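PDB 6JV4: VMB-1 from Vibrio alginolyticus, which probably hydrolyses beta-lactams to substituted beta-amino acids with the help of bound zinc ions, as a subclass B1 metallo-beta-lactamase. Local coordinates for residues A[50-55]-A[79-84]; A[100-105]-A[121-126]; A[187-192]-A[216-221]. All coordinates share one frame; numbering follows the deposited sequence.

In the fold
Contacts 1 and 2 are neighbours in the larger mixed sheet of the metallo-beta-lactamase sandwich. Their centres lie about 11 Å apart, and Val80 N probably donates a hydrogen bond to Tyr102 O at 3.1 Å. Contact 1 carries this sheet into the active site, where His82 and His84 bind a zinc ion; contact 2 adds an edge strand, 121-123. Contact 3 joins two helices, 184-194 and 212-226, its centre about 21 Å from that of contact 1 and about 24 Å from that of contact 2, without touching either. There the Thr217 side chain lies about 8 Å from the side chain of zinc ligand His144 and about 12 Å from a zinc ion.

Contact 1 of 3, residues A[50-55]-A[79-84]; sequences HMIDTP and VVTHFH. With ZN (zinc ion), chain E.
Met51 offers its backbone O to Val79 N (2.9 Å) at the parallel pairing of strands 48-52 and 74-79, inside the alpha-beta/beta-alpha sandwich of metallo-beta-lactamases. The second strand runs on into the zinc-binding HxHxD motif, His82, His84 and Asp86. Ile52 pairs with Val79, their side chains side by side on one face of the sheet, Ile52 CG1 3.9 Å from Val79 CG1. Ile52 CG2 leans on Thr81 CG2, and Phe160 touches both residues. At Asp53 the backbone leaves the strand with phi 72°, yet its N bonds Val79 O at 2.8 Å, almost straight. Asp53 OD1 takes Thr81 OG1 (2.7 Å) on its syn side, 20° out of the carboxylate plane, and Thr81 N nearly in line with the C-O bond through a bent N-H. Thr81 OG1, between its backbone N and carbonyl carbon (chi1 61°), and the residue's own N thus reach the same oxygen. Two donors should fix the carboxylate and the start of the loop; ligands of the second zinc ion, Cys163 and Asp86, have side chains about 6 Å from that of Asp53. His144 shares the first zinc ion with His82 NE2 at 2.1 Å and His84 ND1 at 2.0 Å.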
loop_
_atom_site.group_PDB
_atom_site.type_symbol
_atom_site.label_atom_id
_atom_site.label_comp_id
_atom_site.label_asym_id
_atom_site.label_seq_id
_atom_site.Cartn_x
_atom_site.Cartn_y
_atom_site.Cartn_z
ATOM N N HIS A 50 2.159 13.200 1.907
ATOM C CA HIS A 50 1.797 12.021 2.704
ATOM C C HIS A 50 2.250 10.781 1.963
ATOM O O HIS A 50 2.125 10.758 0.732
ATOM C CB HIS A 50 0.299 12.009 2.921
ATOM C CG HIS A 50 -0.229 13.250 3.554
ATOM N ND1 HIS A 50 -0.417 13.335 4.912
ATOM C CD2 HIS A 50 -0.658 14.418 3.026
ATOM C CE1 HIS A 50 -0.952 14.524 5.193
ATOM N NE2 HIS A 50 -1.114 15.188 4.065
ATOM N N MET A 51 2.799 9.818 2.674
ATOM C CA MET A 51 3.185 8.522 2.058
ATOM C C MET A 51 2.090 7.492 2.270
ATOM O O MET A 51 1.537 7.394 3.398
ATOM C CB MET A 51 4.482 7.970 2.657
ATOM C CG MET A 51 5.645 8.781 2.363
ATOM S SD MET A 51 7.100 7.867 3.036
ATOM C CE MET A 51 8.210 9.264 3.113
ATOM N N ILE A 52 1.860 6.667 1.256
ATOM C CA ILE A 52 1.083 5.422 1.345
ATOM C C ILE A 52 2.092 4.296 1.094
ATOM O O ILE A 52 2.555 4.205 -0.041
ATOM C CB ILE A 52 -0.104 5.427 0.364
ATOM C CG1 ILE A 52 -1.067 6.588 0.674
ATOM C CG2 ILE A 52 -0.794 4.077 0.405
ATOM C CD1 ILE A 52 -2.145 6.715 -0.357
ATOM N N ASP A 53 2.458 3.597 2.164
ATOM C CA ASP A 53 3.572 2.626 2.232
ATOM C C ASP A 53 4.906 3.394 2.182
ATOM O O ASP A 53 5.005 4.465 1.572
ATOM C CB ASP A 53 3.466 1.505 1.208
ATOM C CG ASP A 53 2.352 0.491 1.470
ATOM O OD1 ASP A 53 1.602 0.629 2.513
ATOM O OD2 ASP A 53 2.335 -0.529 0.711
ATOM N N THR A 54 5.907 2.808 2.818
ATOM C CA THR A 54 7.306 3.244 2.659
ATOM C C THR A 54 7.929 2.476 1.497
ATOM O O THR A 54 7.588 1.307 1.229
ATOM C CB THR A 54 8.067 3.101 3.986
ATOM O OG1 THR A 54 8.021 1.747 4.451
ATOM C CG2 THR A 54 7.540 4.002 5.075
ATOM N N PRO A 55 8.907 3.101 0.817
ATOM C CA PRO A 55 9.789 2.375 -0.079
ATOM C C PRO A 55 10.442 1.180 0.638
ATOM O O PRO A 55 10.564 1.176 1.861
ATOM C CB PRO A 55 10.845 3.423 -0.447
ATOM C CG PRO A 55 10.057 4.699 -0.391
ATOM C CD PRO A 55 9.231 4.550 0.870
ATOM N N VAL A 79 0.743 6.338 5.955
ATOM C CA VAL A 79 -0.107 5.196 6.335
ATOM C C VAL A 79 0.529 3.941 5.743
ATOM O O VAL A 79 1.072 3.993 4.608
ATOM C CB VAL A 79 -1.569 5.344 5.875
ATOM C CG1 VAL A 79 -1.703 5.440 4.359
ATOM C CG2 VAL A 79 -2.445 4.228 6.422
ATOM N N VAL A 80 0.557 2.866 6.508
ATOM C CA VAL A 80 1.127 1.576 6.032
ATOM C C VAL A 80 -0.025 0.605 5.829
ATOM O O VAL A 80 -0.959 0.592 6.664
ATOM C CB VAL A 80 2.209 1.021 6.981
ATOM C CG1 VAL A 80 3.315 2.042 7.183
ATOM C CG2 VAL A 80 1.663 0.552 8.294
ATOM N N THR A 81 -0.018 -0.117 4.722
ATOM C CA THR A 81 -1.220 -0.857 4.285
ATOM C C THR A 81 -1.183 -2.301 4.748
ATOM O O THR A 81 -2.245 -2.956 4.597
ATOM C CB THR A 81 -1.493 -0.653 2.800
ATOM O OG1 THR A 81 -0.405 -1.132 2.016
ATOM C CG2 THR A 81 -1.803 0.809 2.534
ATOM N N HIS A 82 -0.038 -2.812 5.200
ATOM C CA HIS A 82 -0.018 -4.092 5.941
ATOM C C HIS A 82 1.302 -4.244 6.675
ATOM O O HIS A 82 2.125 -3.354 6.560
ATOM C CB HIS A 82 -0.357 -5.307 5.100
ATOM C CG HIS A 82 0.651 -5.772 4.124
ATOM N ND1 HIS A 82 0.921 -5.075 2.984
ATOM C CD2 HIS A 82 1.383 -6.914 4.068
ATOM C CE1 HIS A 82 1.785 -5.768 2.243
ATOM N NE2 HIS A 82 2.124 -6.876 2.923
ATOM N N PHE A 83 1.397 -5.264 7.525
ATOM C CA PHE A 83 2.510 -5.333 8.505
ATOM C C PHE A 83 3.818 -5.791 7.856
ATOM O O PHE A 83 4.860 -5.662 8.539
ATOM C CB PHE A 83 2.143 -6.227 9.690
ATOM C CG PHE A 83 2.236 -7.703 9.448
ATOM C CD1 PHE A 83 1.236 -8.364 8.768
ATOM C CD2 PHE A 83 3.324 -8.441 9.924
ATOM C CE1 PHE A 83 1.285 -9.740 8.577
ATOM C CE2 PHE A 83 3.367 -9.809 9.713
ATOM C CZ PHE A 83 2.337 -10.458 9.097
ATOM N N HIS A 84 3.807 -6.338 6.636
ATOM C CA HIS A 84 5.050 -6.819 5.977
ATOM C C HIS A 84 6.003 -5.632 5.712
ATOM O O HIS A 84 5.571 -4.475 5.551
ATOM C CB HIS A 84 4.755 -7.610 4.703
ATOM C CG HIS A 84 4.115 -8.932 4.901
ATOM N ND1 HIS A 84 3.444 -9.568 3.885
ATOM C CD2 HIS A 84 4.027 -9.746 5.969
ATOM C CE1 HIS A 84 2.997 -10.735 4.305
ATOM N NE2 HIS A 84 3.349 -10.876 5.595
HETATM ZN ZN ZN E . 2.904 -8.705 2.171
#

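Contact 2 of 3, residues A[100-105]-A[121-126]; sequences KTYATS and DEISSN
Strands 100-104 and 121-123 run parallel with a 32° twist between their directions, pairing Tyr102 with Asp121, Ala103 with Glu122 and Thr104 with Ile123. They are the two strands of a beta-alpha-beta unit whose helix 105-113 makes the crossover, and 121-123 is an outermost strand of its sheet. Four backbone bonds tie them. Asp121 N meets Thr101 O at 2.9 Å, whereas Ala103 N reaches Asp121 O at a longer 3.3 Å; Ile123 N then bonds Ala103 O from above the carbonyl plane, and Ser105 N, already in the helix, bonds Ile123 O.

The Tyr102 ring lies across the root of the Asp121 side chain. Asp121 CB sits over one ring face, 3.7 Å from the centroid and shifted toward the rim, in a CH-pi contact. The carboxylate plane is turned 31° from the ring, while Ile123 CG1 lies at the ring edge and Ile123 CD1 touches Tyr102 CB. Lys100 crosses Asp121 at a slant, and its NZ makes a long salt bridge of 3.9 Å to Asp121 OD2. At the other end Thr104 N-caps the helix, OG1 accepting from Thr107 N. On the face shared with Ala103, Glu122 CG stands anti to the backbone N (chi1 -173°) and the extended chain runs beside Ser105. Glu122 OE1 bonds Asn108 ND2 and also takes a water at 3.2 Å, which donates to Ser105 O at 2.7 Å.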
loop_
_atom_site.group_PDB
_atom_site.type_symbol
_atom_site.label_atom_id
_atom_site.label_comp_id
_atom_site.label_asym_id
_atom_site.label_seq_id
_atom_site.Cartn_x
_atom_site.Cartn_y
_atom_site.Cartn_z
ATOM N N LYS A 100 4.170 11.457 11.507
ATOM C CA LYS A 100 3.108 10.598 12.080
ATOM C C LYS A 100 2.955 9.367 11.174
ATOM O O LYS A 100 3.019 9.519 9.950
ATOM C CB LYS A 100 1.745 11.284 12.173
ATOM C CG LYS A 100 1.699 12.542 13.034
ATOM C CD LYS A 100 0.292 12.937 13.458
ATOM C CE LYS A 100 0.309 13.996 14.551
ATOM N NZ LYS A 100 -0.506 13.567 15.711
ATOM N N THR A 101 2.877 8.212 11.791
ATOM C CA THR A 101 2.629 6.937 11.092
ATOM C C THR A 101 1.280 6.417 11.515
ATOM O O THR A 101 0.976 6.354 12.714
ATOM C CB THR A 101 3.764 5.942 11.320
ATOM O OG1 THR A 101 3.965 5.764 12.727
ATOM C CG2 THR A 101 5.053 6.370 10.663
ATOM N N TYR A 102 0.511 5.950 10.544
ATOM C CA TYR A 102 -0.833 5.422 10.807
ATOM C C TYR A 102 -0.899 3.962 10.397
ATOM O O TYR A 102 -0.370 3.619 9.348
ATOM C CB TYR A 102 -1.872 6.159 9.977
ATOM C CG TYR A 102 -2.186 7.542 10.489
ATOM C CD1 TYR A 102 -3.260 7.751 11.341
ATOM C CD2 TYR A 102 -1.354 8.591 10.206
ATOM C CE1 TYR A 102 -3.529 9.013 11.851
ATOM C CE2 TYR A 102 -1.610 9.863 10.701
ATOM C CZ TYR A 102 -2.715 10.069 11.505
ATOM O OH TYR A 102 -2.953 11.330 11.949
ATOM N N ALA A 103 -1.486 3.144 11.252
ATOM C CA ALA A 103 -1.711 1.713 10.974
ATOM C C ALA A 103 -2.977 1.320 11.692
ATOM O O ALA A 103 -3.264 1.911 12.764
ATOM C CB ALA A 103 -0.537 0.859 11.400
ATOM N N THR A 104 -3.672 0.308 11.196
ATOM C CA THR A 104 -4.835 -0.195 11.928
ATOM C C THR A 104 -4.382 -0.943 13.183
ATOM O O THR A 104 -3.207 -1.358 13.320
ATOM C CB THR A 104 -5.756 -1.097 11.107
ATOM O OG1 THR A 104 -5.071 -2.344 10.949
ATOM C CG2 THR A 104 -6.146 -0.516 9.767
ATOM N N SER A 105 -5.348 -1.133 14.078
ATOM C CA SER A 105 -5.190 -1.970 15.293
ATOM C C SER A 105 -4.710 -3.371 14.917
ATOM O O SER A 105 -3.935 -3.982 15.696
ATOM C CB SER A 105 -6.489 -2.001 16.091
ATOM O OG SER A 105 -7.583 -2.487 15.329
ATOM N N ASP A 121 0.128 6.487 15.448
ATOM C CA ASP A 121 -1.306 6.780 15.428
ATOM C C ASP A 121 -2.053 5.528 14.948
ATOM O O ASP A 121 -1.595 4.926 13.970
ATOM C CB ASP A 121 -1.580 7.979 14.523
ATOM C CG ASP A 121 -1.023 9.245 15.169
ATOM O OD1 ASP A 121 0.177 9.434 15.143
ATOM O OD2 ASP A 121 -1.801 9.916 15.820
ATOM N N GLU A 122 -3.067 5.101 15.705
ATOM C CA GLU A 122 -3.756 3.824 15.400
ATOM C C GLU A 122 -5.106 4.110 14.768
ATOM O O GLU A 122 -5.905 4.939 15.314
ATOM C CB GLU A 122 -3.890 2.967 16.653
ATOM C CG GLU A 122 -4.422 1.583 16.367
ATOM C CD GLU A 122 -4.073 0.591 17.483
ATOM O OE1 GLU A 122 -2.995 -0.028 17.448
ATOM O OE2 GLU A 122 -4.891 0.485 18.405
ATOM N N ILE A 123 -5.393 3.444 13.666
ATOM C CA ILE A 123 -6.732 3.521 13.050
ATOM C C ILE A 123 -7.606 2.480 13.730
ATOM O O ILE A 123 -7.257 1.284 13.681
ATOM C CB ILE A 123 -6.615 3.308 11.543
ATOM C CG1 ILE A 123 -5.790 4.414 10.920
ATOM C CG2 ILE A 123 -7.972 3.112 10.892
ATOM C CD1 ILE A 123 -5.372 4.110 9.471
ATOM N N SER A 124 -8.728 2.907 14.305
ATOM C CA SER A 124 -9.547 2.001 15.134
ATOM C C SER A 124 -10.941 1.845 14.521
ATOM O O SER A 124 -11.911 1.556 15.247
ATOM C CB SER A 124 -9.571 2.514 16.569
ATOM O OG SER A 124 -10.037 3.844 16.566
ATOM N N SER A 125 -11.080 1.997 13.213
ATOM C CA SER A 125 -12.352 1.823 12.488
ATOM C C SER A 125 -12.096 1.211 11.118
ATOM O O SER A 125 -10.950 1.229 10.640
ATOM C CB SER A 125 -13.113 3.140 12.379
ATOM O OG SER A 125 -12.231 4.132 11.918
ATOM N N ASN A 126 -13.137 0.661 10.530
ATOM C CA ASN A 126 -13.031 0.026 9.192
ATOM C C ASN A 126 -12.863 1.063 8.086
ATOM O O ASN A 126 -12.342 0.682 7.040
ATOM C CB ASN A 126 -14.229 -0.850 8.876
ATOM C CG ASN A 126 -14.297 -2.032 9.806
ATOM O OD1 ASN A 126 -13.254 -2.626 10.114
ATOM N ND2 ASN A 126 -15.519 -2.412 10.151
HETATM O O HOH W 1 -3.254 -3.133 18.181
#

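Contact 3 of 3, residues A[187-192]-A[216-221]; sequences SMQKVI and HTQALA
Gln189 and Gln218 meet amide to amide between two antiparallel helices, 184-194 and 212-226, of the alpha-beta/beta-alpha sandwich; the axes of segments 187-192 and 216-221 approach to 9.9 Å, their directions 167° apart. Gln218 NE2 donates to Gln189 OE1 at 2.9 Å. The acceptor lies almost in the Gln218 amide plane, but the donor is tilted 32° out of the Gln189 carbonyl plane, while the two amides themselves differ by 22°. A water closes the group into a ring, donating to Gln189 OE1 (2.8 Å) and to Gln218 OE1 (3.1 Å), which gives Gln189 OE1 two donors.

Beside the amides, Met188 supplies apolar packing. Met188 CG lies 3.9 Å from Gln218 CB, and because its chain bends at both chi2 and chi3, the terminal CE reaches round to Thr217 CG2 at 3.6 Å, meeting that side chain at about a right angle. Ile192 sends CD1 against the Gln218 amide.

The next shell probably steadies these groups. Gln218 NE2 also bonds Pro185 O, and Gln189 NE2 bonds Asn193 OD1 within its own helix, so both amides have partners that should set their flip. Met188 also touches Leu214, one turn before Gln218 on the partner helix, and Phe164 of a loop. Thr217 turns its polar branch elsewhere: OG1 accepts from Lys166 N and bonds Leu213 O one turn back.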
loop_
_atom_site.group_PDB
_atom_site.type_symbol
_atom_site.label_atom_id
_atom_site.label_comp_id
_atom_site.label_asym_id
_atom_site.label_seq_id
_atom_site.Cartn_x
_atom_site.Cartn_y
_atom_site.Cartn_z
ATOM N N SER A 187 -13.551 -10.569 0.647
ATOM C CA SER A 187 -12.968 -9.232 0.921
ATOM C C SER A 187 -12.865 -8.442 -0.377
ATOM O O SER A 187 -13.150 -7.254 -0.393
ATOM C CB SER A 187 -11.618 -9.417 1.551
ATOM O OG SER A 187 -11.771 -10.143 2.773
ATOM N N MET A 188 -12.406 -9.094 -1.441
ATOM C CA MET A 188 -12.270 -8.427 -2.760
ATOM C C MET A 188 -13.641 -7.948 -3.286
ATOM O O MET A 188 -13.690 -6.836 -3.899
ATOM C CB MET A 188 -11.589 -9.327 -3.786
ATOM C CG MET A 188 -11.211 -8.553 -5.066
ATOM S SD MET A 188 -10.082 -7.144 -4.761
ATOM C CE MET A 188 -8.617 -8.018 -4.267
ATOM N N GLN A 189 -14.687 -8.749 -3.104
ATOM C CA GLN A 189 -16.033 -8.334 -3.556
ATOM C C GLN A 189 -16.437 -7.049 -2.848
ATOM O O GLN A 189 -17.092 -6.198 -3.481
ATOM C CB GLN A 189 -17.076 -9.425 -3.381
ATOM C CG GLN A 189 -18.343 -9.095 -4.155
ATOM C CD GLN A 189 -18.115 -9.100 -5.643
ATOM O OE1 GLN A 189 -17.455 -9.993 -6.182
ATOM N NE2 GLN A 189 -18.722 -8.147 -6.336
ATOM N N LYS A 190 -16.085 -6.875 -1.551
ATOM C CA LYS A 190 -16.409 -5.611 -0.842
ATOM C C LYS A 190 -15.752 -4.436 -1.549
ATOM O O LYS A 190 -16.386 -3.376 -1.715
ATOM C CB LYS A 190 -16.002 -5.723 0.629
ATOM C CG LYS A 190 -16.819 -6.772 1.366
ATOM C CD LYS A 190 -16.478 -6.828 2.819
ATOM C CE LYS A 190 -17.247 -7.925 3.510
ATOM N NZ LYS A 190 -16.510 -8.297 4.738
ATOM N N VAL A 191 -14.494 -4.602 -1.970
ATOM C CA VAL A 191 -13.746 -3.529 -2.667
ATOM C C VAL A 191 -14.393 -3.283 -4.030
ATOM O O VAL A 191 -14.540 -2.143 -4.398
ATOM C CB VAL A 191 -12.254 -3.876 -2.747
ATOM C CG1 VAL A 191 -11.490 -2.853 -3.567
ATOM C CG2 VAL A 191 -11.693 -3.986 -1.350
ATOM N N ILE A 192 -14.656 -4.339 -4.770
ATOM C CA ILE A 192 -15.322 -4.222 -6.096
ATOM C C ILE A 192 -16.627 -3.431 -5.934
ATOM O O ILE A 192 -16.924 -2.585 -6.759
ATOM C CB ILE A 192 -15.544 -5.607 -6.679
ATOM C CG1 ILE A 192 -14.221 -6.223 -7.122
ATOM C CG2 ILE A 192 -16.542 -5.563 -7.823
ATOM C CD1 ILE A 192 -14.294 -7.700 -7.401
ATOM N N HIS A 216 -9.358 -9.946 -11.412
ATOM C CA HIS A 216 -8.281 -10.931 -11.660
ATOM C C HIS A 216 -7.853 -11.539 -10.325
ATOM O O HIS A 216 -7.697 -12.749 -10.235
ATOM C CB HIS A 216 -7.124 -10.263 -12.414
ATOM C CG HIS A 216 -6.021 -11.220 -12.702
ATOM N ND1 HIS A 216 -6.222 -12.409 -13.443
ATOM C CD2 HIS A 216 -4.766 -11.283 -12.214
ATOM C CE1 HIS A 216 -5.062 -13.070 -13.499
ATOM N NE2 HIS A 216 -4.175 -12.401 -12.728
ATOM N N THR A 217 -7.562 -10.692 -9.349
ATOM C CA THR A 217 -7.115 -11.137 -8.016
ATOM C C THR A 217 -8.180 -12.031 -7.368
ATOM O O THR A 217 -7.831 -13.098 -6.796
ATOM C CB THR A 217 -6.786 -9.948 -7.109
ATOM O OG1 THR A 217 -5.706 -9.278 -7.758
ATOM C CG2 THR A 217 -6.392 -10.406 -5.724
ATOM N N GLN A 218 -9.458 -11.689 -7.484
ATOM C CA GLN A 218 -10.551 -12.507 -6.918
ATOM C C GLN A 218 -10.494 -13.901 -7.558
ATOM O O GLN A 218 -10.549 -14.894 -6.841
ATOM C CB GLN A 218 -11.884 -11.799 -7.166
ATOM C CG GLN A 218 -13.067 -12.517 -6.555
ATOM C CD GLN A 218 -14.317 -11.710 -6.790
ATOM O OE1 GLN A 218 -14.685 -11.475 -7.959
ATOM N NE2 GLN A 218 -14.907 -11.238 -5.710
ATOM N N ALA A 219 -10.290 -13.955 -8.880
ATOM C CA ALA A 219 -10.237 -15.245 -9.617
ATOM C C ALA A 219 -8.994 -16.030 -9.212
ATOM O O ALA A 219 -9.078 -17.295 -9.025
ATOM C CB ALA A 219 -10.316 -15.040 -11.111
ATOM N N LEU A 220 -7.856 -15.365 -9.016
ATOM C CA LEU A 220 -6.627 -16.064 -8.551
ATOM C C LEU A 220 -6.893 -16.689 -7.184
ATOM O O LEU A 220 -6.409 -17.852 -6.959
ATOM C CB LEU A 220 -5.448 -15.110 -8.424
ATOM C CG LEU A 220 -4.840 -14.618 -9.737
ATOM C CD1 LEU A 220 -3.743 -13.634 -9.460
ATOM C CD2 LEU A 220 -4.314 -15.743 -10.557
ATOM N N ALA A 221 -7.576 -15.977 -6.293
ATOM C CA ALA A 221 -7.813 -16.500 -4.933
ATOM C C ALA A 221 -8.796 -17.675 -5.023
ATOM O O ALA A 221 -8.621 -18.698 -4.315
ATOM C CB ALA A 221 -8.265 -15.432 -3.985
HETATM O O HOH W 2 -17.359 -10.371 -8.970
#